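Local structure of serine acetyltransferase 1, putative (Entamoeba histolytica, 7BW9) at residues 16-29 / 43-56. The protein binds cysteine and probably acetylates the hydroxyl group of L-serine, a step of cysteine biosynthesis. Residues are numbered along the deposited sequence; the frame is centred on the assembly and turned at random.
Sequences YQSDNIAFKSTKQF and KILFPDFFTRRDKR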
loop_
_atom_site.group_PDB
_atom_site.type_symbol
_atom_site.label_atom_id
_atom_site.label_comp_id
_atom_site.label_asym_id
_atom_site.label_seq_id
_atom_site.Cartn_x
_atom_site.Cartn_y
_atom_site.Cartn_z
ATOM N N TYR A 16 23.726 -22.199 3.061
ATOM C CA TYR A 16 22.827 -22.791 2.071
ATOM C C TYR A 16 22.840 -24.307 2.178
ATOM O O TYR A 16 21.787 -24.954 2.120
ATOM C CB TYR A 16 23.209 -22.386 0.640
ATOM C CG TYR A 16 23.264 -20.907 0.336
ATOM C CD1 TYR A 16 22.544 -19.960 1.082
ATOM C CD2 TYR A 16 24.036 -20.455 -0.717
ATOM C CE1 TYR A 16 22.631 -18.597 0.770
ATOM C CE2 TYR A 16 24.127 -19.131 -1.031
ATOM C CZ TYR A 16 23.431 -18.199 -0.307
ATOM O OH TYR A 16 23.572 -16.882 -0.694
ATOM N N GLN A 17 24.030 -24.890 2.353
ATOM C CA GLN A 17 24.166 -26.340 2.287
ATOM C C GLN A 17 23.588 -27.028 3.518
ATOM O O GLN A 17 23.007 -28.111 3.394
ATOM C CB GLN A 17 25.634 -26.706 2.075
ATOM C CG GLN A 17 26.200 -26.054 0.811
ATOM C CD GLN A 17 27.620 -26.479 0.487
ATOM O OE1 GLN A 17 28.512 -26.440 1.340
ATOM N NE2 GLN A 17 27.840 -26.877 -0.763
ATOM N N SER A 18 23.683 -26.406 4.690
ATOM C CA SER A 18 23.073 -26.977 5.885
ATOM C C SER A 18 21.566 -26.772 5.951
ATOM O O SER A 18 20.946 -27.207 6.921
ATOM C CB SER A 18 23.713 -26.388 7.139
ATOM O OG SER A 18 23.671 -24.978 7.100
ATOM N N ASP A 19 20.965 -26.126 4.957
ATOM C CA ASP A 19 19.533 -25.878 4.998
ATOM C C ASP A 19 18.759 -27.184 5.045
ATOM O O ASP A 19 19.145 -28.177 4.428
ATOM C CB ASP A 19 19.087 -25.087 3.771
ATOM C CG ASP A 19 19.255 -23.603 3.942
ATOM O OD1 ASP A 19 19.510 -23.146 5.078
ATOM O OD2 ASP A 19 19.127 -22.896 2.930
ATOM N N ASN A 20 17.649 -27.173 5.773
ATOM C CA ASN A 20 16.701 -28.262 5.635
ATOM C C ASN A 20 16.225 -28.350 4.192
ATOM O O ASN A 20 16.139 -27.350 3.475
ATOM C CB ASN A 20 15.504 -28.076 6.567
ATOM C CG ASN A 20 14.643 -29.317 6.642
ATOM O OD1 ASN A 20 13.780 -29.543 5.793
ATOM N ND2 ASN A 20 14.886 -30.140 7.655
ATOM N N ILE A 21 15.909 -29.576 3.776
ATOM C CA ILE A 21 15.456 -29.866 2.418
ATOM C C ILE A 21 14.289 -28.979 2.014
ATOM O O ILE A 21 14.118 -28.662 0.831
ATOM C CB ILE A 21 15.079 -31.361 2.308
ATOM C CG1 ILE A 21 16.071 -32.232 3.080
ATOM C CG2 ILE A 21 15.016 -31.801 0.860
ATOM C CD1 ILE A 21 15.708 -32.457 4.550
ATOM N N ALA A 22 13.462 -28.572 2.982
ATOM C CA ALA A 22 12.271 -27.795 2.661
ATOM C C ALA A 22 12.622 -26.437 2.074
ATOM O O ALA A 22 11.816 -25.853 1.342
ATOM C CB ALA A 22 11.403 -27.621 3.913
ATOM N N PHE A 23 13.807 -25.914 2.386
ATOM C CA PHE A 23 14.249 -24.617 1.894
ATOM C C PHE A 23 14.951 -24.688 0.552
ATOM O O PHE A 23 15.336 -23.643 0.018
ATOM C CB PHE A 23 15.186 -23.960 2.905
ATOM C CG PHE A 23 14.479 -23.458 4.119
ATOM C CD1 PHE A 23 13.763 -22.273 4.077
ATOM C CD2 PHE A 23 14.504 -24.186 5.298
ATOM C CE1 PHE A 23 13.102 -21.815 5.198
ATOM C CE2 PHE A 23 13.844 -23.736 6.424
ATOM C CZ PHE A 23 13.143 -22.544 6.373
ATOM N N LYS A 24 15.140 -25.881 0.003
ATOM C CA LYS A 24 15.886 -26.055 -1.233
ATOM C C LYS A 24 14.928 -26.354 -2.370
ATOM O O LYS A 24 13.810 -26.832 -2.157
ATOM C CB LYS A 24 16.917 -27.176 -1.091
ATOM C CG LYS A 24 17.856 -26.954 0.081
ATOM C CD LYS A 24 18.732 -28.158 0.353
ATOM C CE LYS A 24 20.175 -27.734 0.531
ATOM N NZ LYS A 24 21.012 -28.775 1.199
ATOM N N SER A 25 15.368 -26.041 -3.580
ATOM C CA SER A 25 14.527 -26.258 -4.742
ATOM C C SER A 25 15.422 -26.284 -5.972
ATOM O O SER A 25 16.349 -25.475 -6.098
ATOM C CB SER A 25 13.446 -25.176 -4.846
ATOM O OG SER A 25 12.987 -24.992 -6.173
ATOM N N THR A 26 15.157 -27.237 -6.855
ATOM C CA THR A 26 15.918 -27.416 -8.077
ATOM C C THR A 26 15.293 -26.696 -9.251
ATOM O O THR A 26 15.746 -26.872 -10.383
ATOM C CB THR A 26 16.037 -28.902 -8.398
ATOM O OG1 THR A 26 14.729 -29.434 -8.646
ATOM C CG2 THR A 26 16.667 -29.651 -7.227
ATOM N N LYS A 27 14.268 -25.891 -9.011
ATOM C CA LYS A 27 13.476 -25.313 -10.081
ATOM C C LYS A 27 13.966 -23.911 -10.423
ATOM O O LYS A 27 14.738 -23.287 -9.689
ATOM C CB LYS A 27 12.001 -25.299 -9.682
ATOM C CG LYS A 27 11.639 -26.449 -8.750
ATOM C CD LYS A 27 10.188 -26.849 -8.889
ATOM C CE LYS A 27 9.351 -26.276 -7.768
ATOM N NZ LYS A 27 8.052 -26.987 -7.680
ATOM N N GLN A 28 13.502 -23.419 -11.565
ATOM C CA GLN A 28 13.895 -22.116 -12.094
ATOM C C GLN A 28 12.648 -21.232 -12.118
ATOM O O GLN A 28 11.803 -21.369 -13.006
ATOM C CB GLN A 28 14.518 -22.269 -13.485
ATOM C CG GLN A 28 14.819 -20.965 -14.204
ATOM C CD GLN A 28 16.002 -20.238 -13.602
ATOM O OE1 GLN A 28 17.153 -20.494 -13.958
ATOM N NE2 GLN A 28 15.724 -19.326 -12.676
ATOM N N PHE A 29 12.521 -20.306 -11.102
ATOM C CA PHE A 29 11.343 -19.446 -11.075
ATOM C C PHE A 29 11.584 -18.184 -11.888
ATOM O O PHE A 29 12.727 -17.755 -12.049
ATOM C CB PHE A 29 10.990 -19.051 -9.639
ATOM C CG PHE A 29 10.747 -20.214 -8.733
ATOM C CD1 PHE A 29 11.801 -20.828 -8.068
ATOM C CD2 PHE A 29 9.455 -20.686 -8.525
ATOM C CE1 PHE A 29 11.570 -21.907 -7.219
ATOM C CE2 PHE A 29 9.214 -21.757 -7.682
ATOM C CZ PHE A 29 10.276 -22.372 -7.027
ATOM N N LYS A 43 17.923 -12.671 -3.273
ATOM C CA LYS A 43 18.865 -13.567 -3.937
ATOM C C LYS A 43 19.962 -14.017 -2.980
ATOM O O LYS A 43 20.423 -15.163 -3.050
ATOM C CB LYS A 43 19.484 -12.880 -5.161
ATOM C CG LYS A 43 18.483 -12.445 -6.215
ATOM C CD LYS A 43 19.172 -11.836 -7.439
ATOM C CE LYS A 43 18.147 -11.399 -8.482
ATOM N NZ LYS A 43 18.741 -11.212 -9.840
ATOM N N ILE A 44 20.403 -13.131 -2.085
ATOM C CA ILE A 44 21.439 -13.527 -1.130
ATOM C C ILE A 44 20.904 -14.566 -0.145
ATOM O O ILE A 44 21.580 -15.555 0.161
ATOM C CB ILE A 44 21.999 -12.300 -0.390
ATOM C CG1 ILE A 44 22.813 -11.416 -1.344
ATOM C CG2 ILE A 44 22.859 -12.756 0.778
ATOM C CD1 ILE A 44 22.975 -9.973 -0.866
ATOM N N LEU A 45 19.687 -14.370 0.369
ATOM C CA LEU A 45 19.219 -15.274 1.421
ATOM C C LEU A 45 18.650 -16.584 0.878
ATOM O O LEU A 45 18.715 -17.610 1.563
ATOM C CB LEU A 45 18.161 -14.590 2.279
ATOM C CG LEU A 45 18.569 -13.318 3.022
ATOM C CD1 LEU A 45 17.327 -12.725 3.635
ATOM C CD2 LEU A 45 19.601 -13.615 4.080
ATOM N N PHE A 46 18.068 -16.587 -0.316
ATOM C CA PHE A 46 17.466 -17.796 -0.878
ATOM C C PHE A 46 17.710 -17.868 -2.372
ATOM O O PHE A 46 16.779 -17.745 -3.173
ATOM C CB PHE A 46 15.970 -17.841 -0.583
ATOM C CG PHE A 46 15.659 -17.830 0.852
ATOM C CD1 PHE A 46 15.786 -18.985 1.602
ATOM C CD2 PHE A 46 15.241 -16.658 1.471
ATOM C CE1 PHE A 46 15.492 -18.982 2.949
ATOM C CE2 PHE A 46 14.952 -16.645 2.822
ATOM C CZ PHE A 46 15.084 -17.813 3.563
ATOM N N PRO A 47 18.961 -18.096 -2.785
ATOM C CA PRO A 47 19.238 -18.188 -4.228
ATOM C C PRO A 47 18.320 -19.148 -4.964
ATOM O O PRO A 47 17.906 -18.854 -6.092
ATOM C CB PRO A 47 20.706 -18.641 -4.277
ATOM C CG PRO A 47 21.076 -19.019 -2.844
ATOM C CD PRO A 47 20.191 -18.177 -1.980
ATOM N N ASP A 48 17.955 -20.272 -4.353
ATOM C CA ASP A 48 17.162 -21.253 -5.090
ATOM C C ASP A 48 15.834 -20.690 -5.588
ATOM O O ASP A 48 15.317 -21.172 -6.601
ATOM C CB ASP A 48 16.911 -22.490 -4.233
ATOM C CG ASP A 48 18.146 -23.371 -4.100
ATOM O OD1 ASP A 48 19.255 -22.934 -4.495
ATOM O OD2 ASP A 48 18.005 -24.500 -3.584
ATOM N N PHE A 49 15.288 -19.658 -4.939
ATOM C CA PHE A 49 13.977 -19.149 -5.333
ATOM C C PHE A 49 14.039 -17.869 -6.147
ATOM O O PHE A 49 13.009 -17.453 -6.699
ATOM C CB PHE A 49 13.094 -18.944 -4.085
ATOM C CG PHE A 49 12.874 -20.214 -3.315
ATOM C CD1 PHE A 49 11.814 -21.047 -3.620
ATOM C CD2 PHE A 49 13.774 -20.615 -2.338
ATOM C CE1 PHE A 49 11.634 -22.238 -2.932
ATOM C CE2 PHE A 49 13.601 -21.802 -1.654
ATOM C CZ PHE A 49 12.528 -22.614 -1.951
ATOM N N PHE A 50 15.200 -17.236 -6.251
ATOM C CA PHE A 50 15.270 -15.922 -6.876
ATOM C C PHE A 50 16.333 -15.759 -7.957
ATOM O O PHE A 50 16.377 -14.693 -8.580
ATOM C CB PHE A 50 15.504 -14.838 -5.809
ATOM C CG PHE A 50 14.363 -14.688 -4.821
ATOM C CD1 PHE A 50 13.217 -13.985 -5.163
ATOM C CD2 PHE A 50 14.449 -15.248 -3.557
ATOM C CE1 PHE A 50 12.174 -13.842 -4.253
ATOM C CE2 PHE A 50 13.405 -15.105 -2.634
ATOM C CZ PHE A 50 12.269 -14.404 -2.986
ATOM N N THR A 51 17.198 -16.742 -8.196
ATOM C CA THR A 51 18.284 -16.554 -9.150
ATOM C C THR A 51 18.201 -17.560 -10.286
ATOM O O THR A 51 17.655 -18.657 -10.133
ATOM C CB THR A 51 19.662 -16.704 -8.495
ATOM O OG1 THR A 51 19.810 -18.041 -8.014
ATOM C CG2 THR A 51 19.826 -15.722 -7.356
ATOM N N ARG A 52 18.795 -17.168 -11.416
ATOM C CA ARG A 52 19.053 -18.087 -12.519
ATOM C C ARG A 52 19.961 -19.227 -12.072
ATOM O O ARG A 52 20.949 -19.015 -11.367
ATOM C CB ARG A 52 19.707 -17.335 -13.673
ATOM C CG ARG A 52 18.737 -16.708 -14.646
ATOM C CD ARG A 52 19.501 -15.841 -15.623
ATOM N NE ARG A 52 20.622 -16.569 -16.221
ATOM C CZ ARG A 52 21.592 -16.000 -16.932
ATOM N NH1 ARG A 52 21.584 -14.688 -17.138
ATOM N NH2 ARG A 52 22.575 -16.741 -17.437
ATOM N N ARG A 53 19.632 -20.445 -12.503
ATOM C CA ARG A 53 20.351 -21.620 -12.013
ATOM C C ARG A 53 21.852 -21.551 -12.303
ATOM O O ARG A 53 22.651 -22.120 -11.553
ATOM C CB ARG A 53 19.740 -22.884 -12.610
ATOM C CG ARG A 53 18.276 -23.055 -12.259
ATOM C CD ARG A 53 17.634 -24.186 -13.040
ATOM N NE ARG A 53 18.282 -25.467 -12.779
ATOM C CZ ARG A 53 17.669 -26.643 -12.871
ATOM N NH1 ARG A 53 16.379 -26.693 -13.207
ATOM N NH2 ARG A 53 18.344 -27.765 -12.619
ATOM N N ASP A 54 22.262 -20.842 -13.354
ATOM C CA ASP A 54 23.681 -20.682 -13.654
ATOM C C ASP A 54 24.308 -19.462 -12.975
ATOM O O ASP A 54 25.339 -18.968 -13.444
ATOM C CB ASP A 54 23.895 -20.605 -15.168
ATOM C CG ASP A 54 23.118 -19.479 -15.806
ATOM O OD1 ASP A 54 22.423 -18.749 -15.068
ATOM O OD2 ASP A 54 23.192 -19.325 -17.042
ATOM N N LYS A 55 23.711 -18.960 -11.895
ATOM C CA LYS A 55 24.276 -17.850 -11.128
ATOM C C LYS A 55 24.263 -18.171 -9.641
ATOM O O LYS A 55 23.880 -17.348 -8.805
ATOM C CB LYS A 55 23.533 -16.540 -11.383
ATOM C CG LYS A 55 23.192 -16.270 -12.836
ATOM C CD LYS A 55 24.410 -15.794 -13.616
ATOM C CE LYS A 55 24.727 -14.330 -13.324
ATOM N NZ LYS A 55 25.774 -13.797 -14.254
ATOM N N ARG A 56 24.695 -19.375 -9.282
ATOM C CA ARG A 56 24.658 -19.806 -7.889
ATOM C C ARG A 56 26.009 -20.337 -7.430
ATOM O O ARG A 56 26.087 -21.278 -6.637
ATOM C CB ARG A 56 23.563 -20.844 -7.679
ATOM C CG ARG A 56 22.172 -20.273 -7.836
ATOM C CD ARG A 56 21.116 -21.345 -7.830
ATOM N NE ARG A 56 19.904 -20.878 -8.491
ATOM C CZ ARG A 56 18.824 -21.625 -8.653
ATOM N NH1 ARG A 56 18.820 -22.873 -8.197
ATOM N NH2 ARG A 56 17.757 -21.124 -9.268
HETATM O O HOH W 1 23.020 -15.633 -3.289
HETATM O O HOH W 2 14.619 -19.567 -9.046
#
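The ring of F49 lies at the apolar centre, between F29 and the chain at F23-S25. F29 and F49 point the same way, side by side; their planes are nearly parallel but slid so far, with centroids 5.7 Å apart, that the rings barely overlap. CB of S25 approaches the far end of the F49 ring, and the carbonyl oxygen of F23 meets its edge. F23 itself touches F46 through a single ring carbon each.

Y16 forms a second apolar patch. One face of its ring receives CG of P47 in a CH-pi contact, 3.7 Å from the ring centroid, while its hydroxyl donates to I44 O in the carbonyl plane (OH to O 2.5 Å). A water donates to both Y16 OH and K43 O, bridging the tyrosine hydroxyl to helix 36-45.

Farther out, S25 N donates to D48 OD2 (3.1 Å) on the anti side of the carboxylate. Q28 uses both ends of its amide: OE1 accepts from R53 N (2.9 Å), and NE2 reaches T51 O (3.3 Å) from above the carbonyl plane. A bend at chi2 (72°) turns this amide back onto the 51-53 backbone. R56 NH2 approaches T51 O from the opposite face, in a nearly straight bond (2.6 Å), so two side chains grip one carbonyl.

This structural packing, in the helical part of the chain apart from the left-handed beta-helix, joins the end of helix 2-17 and its following loop to the end of helix 36-45, the short helical segment 47-50 and the loop beyond. F23 and F46 rest on helix 96-113, F49 on helix 120-126, and F29 meets Y79 of the second subunit edge-to-face.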